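Local structure of D-3-phosphoglycerate dehydrogenase-related protein (Vibrio cholerae, 4S1V) at residues 40-45 / 65-70; 250-253 / 257-260; 270-273 / 277-280. The protein probably catalyses the NAD-dependent interconversion of a small D-2-hydroxyacid and its 2-oxoacid, perhaps 3-phosphoglycerate. All blocks are in the same frame, centred on the assembly; numbering follows the deposited sequence.

Contact 1: residues 40-45 / 65-70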
# COMPACT_ATOMS: atom_id res chain seq x y z
N VAL C 40 -19.19 2.23 -36.26
CA VAL C 40 -20.07 2.99 -35.36
C VAL C 40 -20.04 4.48 -35.68
O VAL C 40 -21.08 5.15 -35.66
CB VAL C 40 -19.71 2.75 -33.87
CG1 VAL C 40 -20.57 3.62 -32.96
CG2 VAL C 40 -19.89 1.28 -33.51
N LEU C 41 -18.84 4.99 -36.00
CA LEU C 41 -18.66 6.41 -36.33
C LEU C 41 -19.38 6.81 -37.60
O LEU C 41 -20.08 7.82 -37.62
CB LEU C 41 -17.17 6.76 -36.45
CG LEU C 41 -16.42 7.21 -35.20
CD1 LEU C 41 -14.94 7.36 -35.54
CD2 LEU C 41 -16.98 8.52 -34.65
N ILE C 42 -19.21 6.02 -38.66
CA ILE C 42 -19.91 6.23 -39.92
C ILE C 42 -21.42 6.22 -39.71
O ILE C 42 -22.12 7.13 -40.15
CB ILE C 42 -19.48 5.21 -41.00
CG1 ILE C 42 -18.09 5.57 -41.54
CG2 ILE C 42 -20.49 5.15 -42.15
CD1 ILE C 42 -17.31 4.39 -42.09
N GLU C 43 -21.91 5.21 -38.99
CA GLU C 43 -23.35 5.11 -38.72
C GLU C 43 -23.84 6.26 -37.85
O GLU C 43 -24.97 6.72 -38.02
CB GLU C 43 -23.71 3.76 -38.09
CG GLU C 43 -23.51 2.56 -39.02
CD GLU C 43 -24.08 2.77 -40.42
OE1 GLU C 43 -25.29 3.05 -40.54
OE2 GLU C 43 -23.31 2.67 -41.40
N ARG C 44 -22.99 6.73 -36.95
CA ARG C 44 -23.33 7.84 -36.05
C ARG C 44 -23.31 9.20 -36.76
O ARG C 44 -24.18 10.05 -36.52
CB ARG C 44 -22.38 7.82 -34.84
CG ARG C 44 -22.35 9.08 -34.00
CD ARG C 44 -21.34 8.96 -32.86
NE ARG C 44 -21.75 7.99 -31.85
CZ ARG C 44 -21.07 7.73 -30.74
NH1 ARG C 44 -19.93 8.36 -30.47
NH2 ARG C 44 -21.54 6.83 -29.88
N LEU C 45 -22.34 9.39 -37.66
CA LEU C 45 -22.10 10.71 -38.27
C LEU C 45 -22.79 10.95 -39.62
O LEU C 45 -22.67 12.05 -40.17
CB LEU C 45 -20.58 10.97 -38.39
CG LEU C 45 -19.75 10.92 -37.10
CD1 LEU C 45 -18.26 11.08 -37.41
CD2 LEU C 45 -20.21 11.95 -36.09
N LEU C 65 -14.17 9.43 -44.61
CA LEU C 65 -14.50 10.36 -45.70
C LEU C 65 -15.27 9.69 -46.83
O LEU C 65 -16.16 10.30 -47.43
CB LEU C 65 -13.21 11.00 -46.24
CG LEU C 65 -12.42 11.90 -45.27
CD1 LEU C 65 -10.95 11.94 -45.65
CD2 LEU C 65 -13.00 13.31 -45.23
N ALA C 66 -14.94 8.43 -47.12
CA ALA C 66 -15.61 7.67 -48.17
C ALA C 66 -17.08 7.40 -47.85
O ALA C 66 -17.90 7.28 -48.76
CB ALA C 66 -14.88 6.36 -48.45
N HIS C 67 -17.41 7.34 -46.56
CA HIS C 67 -18.75 6.93 -46.14
C HIS C 67 -19.57 7.98 -45.45
O HIS C 67 -20.56 7.67 -44.77
CB HIS C 67 -18.65 5.68 -45.29
CG HIS C 67 -18.07 4.51 -46.03
ND1 HIS C 67 -18.76 3.83 -46.96
CD2 HIS C 67 -16.80 3.94 -45.99
CE1 HIS C 67 -17.99 2.86 -47.47
NE2 HIS C 67 -16.78 2.93 -46.87
N LEU C 68 -19.17 9.24 -45.62
CA LEU C 68 -19.90 10.37 -45.06
C LEU C 68 -20.15 11.44 -46.13
O LEU C 68 -19.51 12.50 -46.12
CB LEU C 68 -19.17 10.95 -43.84
CG LEU C 68 -19.05 10.07 -42.58
CD1 LEU C 68 -18.14 10.71 -41.55
CD2 LEU C 68 -20.42 9.77 -41.97
N PRO C 69 -21.11 11.17 -47.05
CA PRO C 69 -21.37 12.04 -48.21
C PRO C 69 -22.04 13.39 -47.89
O PRO C 69 -21.96 14.31 -48.70
CB PRO C 69 -22.28 11.19 -49.09
CG PRO C 69 -22.99 10.30 -48.13
CD PRO C 69 -21.98 9.97 -47.08
N ASN C 70 -22.70 13.49 -46.74
CA ASN C 70 -23.31 14.77 -46.34
C ASN C 70 -22.32 15.73 -45.67
O ASN C 70 -22.64 16.90 -45.47
CB ASN C 70 -24.53 14.55 -45.44
CG ASN C 70 -25.57 13.65 -46.07
OD1 ASN C 70 -25.84 13.72 -47.27
ND2 ASN C 70 -26.18 12.79 -45.25
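Ile-42 lays its branched side chain against the CB of His-67, where CG2 and CD1 both rest on the same side: CG2 lies 3.7 Å from His-67 CB, and CD1 is equally close to that carbon. With chi1 at -75°, CG1 of Ile-42 lies anti to the carbonyl carbon, which leaves CG2 anti to the backbone N, and in that position the methyl also rests against the carbonyl of His-67, with CG2 3.6 Å from O. The imidazole itself is met only obliquely, by CD1. A beta-branched residue suits this place because its two arms reach the root of the histidine, while the polar ring is left toward the surface.

Further along, Leu-68 turns inward and drives its CD2 against the end of helix 38-45. This methyl touches backbone as much as side chain: CD2 is 3.5 Å from Leu-45 C and 3.6 Å from Ile-42 O, and it reaches Leu-45 CB at 3.8 Å. The fork of a leucine fits well here, since CD1 meets Leu-45 as well. The contact thus joins helix 38-45 to the turn that follows helix 62-66, within the domain built on the five-stranded parallel sheet.

No hydrogen bond passes between the segments; the carbonyl of His-67 is served instead by NZ of Lys-46. The contact therefore rests on close apolar fit, with polar bonding at its margin.

Contact 2: residues 250-253 / 257-260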
# COMPACT_ATOMS: atom_id res chain seq x y z
N SER C 250 9.92 -0.05 -20.38
CA SER C 250 10.99 -1.01 -20.08
C SER C 250 11.98 -0.43 -19.07
O SER C 250 12.36 -1.11 -18.12
CB SER C 250 11.70 -1.43 -21.37
OG SER C 250 12.67 -2.43 -21.10
N VAL C 251 12.35 0.84 -19.26
CA VAL C 251 13.35 1.51 -18.41
C VAL C 251 12.83 1.86 -17.02
O VAL C 251 13.50 1.63 -16.02
CB VAL C 251 13.92 2.77 -19.11
CG1 VAL C 251 14.75 3.61 -18.16
CG2 VAL C 251 14.76 2.38 -20.33
N MET C 252 11.61 2.39 -16.94
CA MET C 252 11.01 2.73 -15.65
C MET C 252 10.75 1.49 -14.79
O MET C 252 10.97 1.51 -13.57
CB MET C 252 9.74 3.55 -15.85
CG MET C 252 9.99 4.92 -16.46
SD MET C 252 11.19 5.89 -15.52
CE MET C 252 12.21 6.50 -16.85
N GLN C 253 10.29 0.41 -15.42
CA GLN C 253 10.05 -0.84 -14.70
C GLN C 253 11.35 -1.35 -14.10
O GLN C 253 11.38 -1.80 -12.96
CB GLN C 253 9.40 -1.89 -15.62
CG GLN C 253 9.91 -3.32 -15.42
CD GLN C 253 9.30 -3.99 -14.21
OE1 GLN C 253 9.92 -4.84 -13.57
NE2 GLN C 253 8.07 -3.59 -13.90
N MET C 257 14.00 3.60 -8.72
CA MET C 257 14.50 4.85 -8.14
C MET C 257 14.39 6.02 -9.11
O MET C 257 14.42 7.17 -8.69
CB MET C 257 15.92 4.69 -7.60
CG MET C 257 16.00 4.70 -6.07
SD MET C 257 15.12 3.37 -5.21
CE MET C 257 13.55 4.13 -4.80
N ARG C 258 14.27 5.72 -10.40
CA ARG C 258 14.00 6.73 -11.41
C ARG C 258 12.51 7.04 -11.46
O ARG C 258 11.68 6.23 -11.04
CB ARG C 258 14.44 6.24 -12.78
CG ARG C 258 15.95 6.28 -12.98
CD ARG C 258 16.31 5.83 -14.38
NE ARG C 258 15.68 6.67 -15.40
CZ ARG C 258 16.15 6.81 -16.64
NH1 ARG C 258 17.27 6.17 -16.99
NH2 ARG C 258 15.52 7.58 -17.51
N GLN C 259 12.17 8.20 -12.01
CA GLN C 259 10.78 8.61 -12.13
C GLN C 259 10.43 9.12 -13.53
O GLN C 259 11.30 9.49 -14.32
CB GLN C 259 10.48 9.69 -11.09
CG GLN C 259 10.22 9.15 -9.70
CD GLN C 259 9.88 10.24 -8.71
OE1 GLN C 259 10.53 10.36 -7.67
NE2 GLN C 259 8.87 11.05 -9.02
N ALA C 260 9.14 9.11 -13.83
CA ALA C 260 8.64 9.67 -15.08
C ALA C 260 7.28 10.30 -14.84
O ALA C 260 6.60 9.97 -13.87
CB ALA C 260 8.58 8.61 -16.17
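Met-252 and Val-251, neighbours on helix 247-254, close on the side chain of Arg-258 from different directions. Val-251 sets CG1 over the centre of one face of the guanidinium, 3.7 Å above its plane, while the methyl of Met-252 approaches obliquely, with CE 3.5 Å from Arg-258 NH2. The flat, delocalised face of an arginine accepts such aliphatic cover readily, leaving the N-H groups to bond around its rim; NH1 donates to the carbonyl of Leu-225 at helix 222-226, and NH2 is hydrogen-bonded too. The bend at the third torsion of Arg-258 (chi3 59°) turns the guanidinium toward Val-251 and Met-252.

The methionine is equally folded. Turned at chi2 (-55°), its flexible chain curls so that CE serves the arginine while SD lies 3.8 Å from Ala-260 CB and also 3.8 Å from Gln-259 O. A small alanine suits the strand here, because its methyl packs against SD and CG of Met-252 and meets Val-283 of the next strand as well. All of this is buried packing.

The other side of 257-260 is looser. Gln-259 projects from the strand away from the helix, is partly exposed, and ties its NE2 to the carbonyl of Ala-117; Met-257, also pointing away, is exposed. Asn-282 also links the segments, its ND2 bonding the carbonyls of both Met-252 and Arg-258.

Helix 247-254 here packs on the strand it leads into, the second half of a beta-alpha-beta crossover running from strand 233-236 to strand 259-262, the repeating unit of the Rossmann fold.

Contact 3: residues 270-273 / 277-280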
# COMPACT_ATOMS: atom_id res chain seq x y z
N ALA C 270 -5.73 5.74 -23.10
CA ALA C 270 -4.83 4.69 -22.61
C ALA C 270 -5.49 4.02 -21.41
O ALA C 270 -5.93 4.69 -20.49
CB ALA C 270 -3.49 5.28 -22.23
N LEU C 271 -5.56 2.70 -21.44
CA LEU C 271 -6.31 1.94 -20.44
C LEU C 271 -5.43 1.01 -19.61
O LEU C 271 -4.42 0.51 -20.11
CB LEU C 271 -7.42 1.12 -21.13
CG LEU C 271 -8.59 1.88 -21.75
CD1 LEU C 271 -9.62 0.89 -22.28
CD2 LEU C 271 -9.23 2.84 -20.76
N PRO C 272 -5.81 0.78 -18.35
CA PRO C 272 -5.10 -0.18 -17.50
C PRO C 272 -5.11 -1.57 -18.12
O PRO C 272 -6.05 -1.91 -18.84
CB PRO C 272 -5.91 -0.19 -16.20
CG PRO C 272 -6.65 1.10 -16.20
CD PRO C 272 -6.95 1.40 -17.63
N ASN C 273 -4.08 -2.35 -17.83
CA ASN C 273 -3.92 -3.70 -18.40
C ASN C 273 -3.72 -3.75 -19.90
O ASN C 273 -3.76 -4.82 -20.53
CB ASN C 273 -4.98 -4.67 -17.84
CG ASN C 273 -4.74 -4.99 -16.38
OD1 ASN C 273 -3.63 -5.34 -15.97
ND2 ASN C 273 -5.79 -4.87 -15.57
N LEU C 277 2.48 1.52 -18.91
CA LEU C 277 2.89 2.62 -18.03
C LEU C 277 1.95 2.86 -16.85
O LEU C 277 2.39 3.36 -15.81
CB LEU C 277 3.08 3.93 -18.81
CG LEU C 277 4.30 4.10 -19.71
CD1 LEU C 277 4.21 5.43 -20.45
CD2 LEU C 277 5.59 4.02 -18.91
N LEU C 278 0.69 2.48 -16.98
CA LEU C 278 -0.30 2.65 -15.92
C LEU C 278 -0.12 1.73 -14.71
O LEU C 278 -0.81 1.88 -13.70
CB LEU C 278 -1.72 2.52 -16.48
CG LEU C 278 -2.24 3.76 -17.23
CD1 LEU C 278 -3.51 3.48 -18.03
CD2 LEU C 278 -2.48 4.89 -16.25
N SER C 279 0.80 0.78 -14.81
CA SER C 279 1.05 -0.16 -13.72
C SER C 279 2.37 0.06 -12.97
O SER C 279 2.83 -0.83 -12.27
CB SER C 279 0.99 -1.60 -14.23
OG SER C 279 -0.28 -1.88 -14.80
N LEU C 280 2.96 1.25 -13.10
CA LEU C 280 4.22 1.54 -12.40
C LEU C 280 4.04 2.65 -11.37
O LEU C 280 3.61 3.75 -11.72
CB LEU C 280 5.34 1.89 -13.38
CG LEU C 280 5.81 0.83 -14.37
CD1 LEU C 280 6.89 1.42 -15.27
CD2 LEU C 280 6.34 -0.42 -13.68
O HOH W 1 -1.08 -1.62 -17.50
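The flat peptide bond joining Leu-271 to Pro-272 carries the methyl CD1 of Leu-278 on one face. CD1 stands almost straight above the carbonyl carbon, 3.5 Å from Leu-271 C, and 3.6 Å from Pro-272 N. The same methyl also reaches Pro-272 CD at 4.0 Å, and one residue before Leu-271 it approaches Ala-270 O at 3.7 Å. This is the excursion between strands 259-262 and 283-285 of the Rossmann-type NAD-binding domain, folded back on itself so that its middle, 270-273, meets the 3-10 turn at 277-278.

One leucine carries nearly the whole contact. Its CB points to the opposite segment, and a first torsion that sets CG anti to the carbonyl carbon (chi1 -78°), together with a near-extended chi2 (167°), carries CD1 onto the backbone. Proline suits the receiving side: the ring carbon CD beside its nitrogen extends the apolar surface that the methyl meets. His-129 of the third subunit packs on both Pro-272 and Leu-278, adding an intersubunit layer.

Beyond the proline, Asn-273 takes a positive phi (65°), which asparagine tolerates better than most residues. Its OD1 accepts a hydrogen bond from Ser-34 N of the second subunit. A water links the segments here: Ser-279 OG donates to it at 2.8 Å, and Asn-273 N does so weakly at 3.1 Å.

Overall arrangement
Contacts 1, 2 and 3 follow one another along the chain without interleaving. Contact 1 belongs to the five-stranded parallel sheet domain, its centre about 42 Å from that of contact 2 and on the opposite side of the chain's centre. Contacts 2 and 3 lie in the NAD-binding domain with centres about 14 Å apart, and they touch: Leu-280 CD1 is 3.6 Å from Met-252 CB, so helix 247-254 packs on both strand 259-262 and the loop that follows it. Both also meet the second subunit, and contact 3 the third, whereas no other subunit touches contact 1. The assembly is thus built partly on these NAD-domain elements.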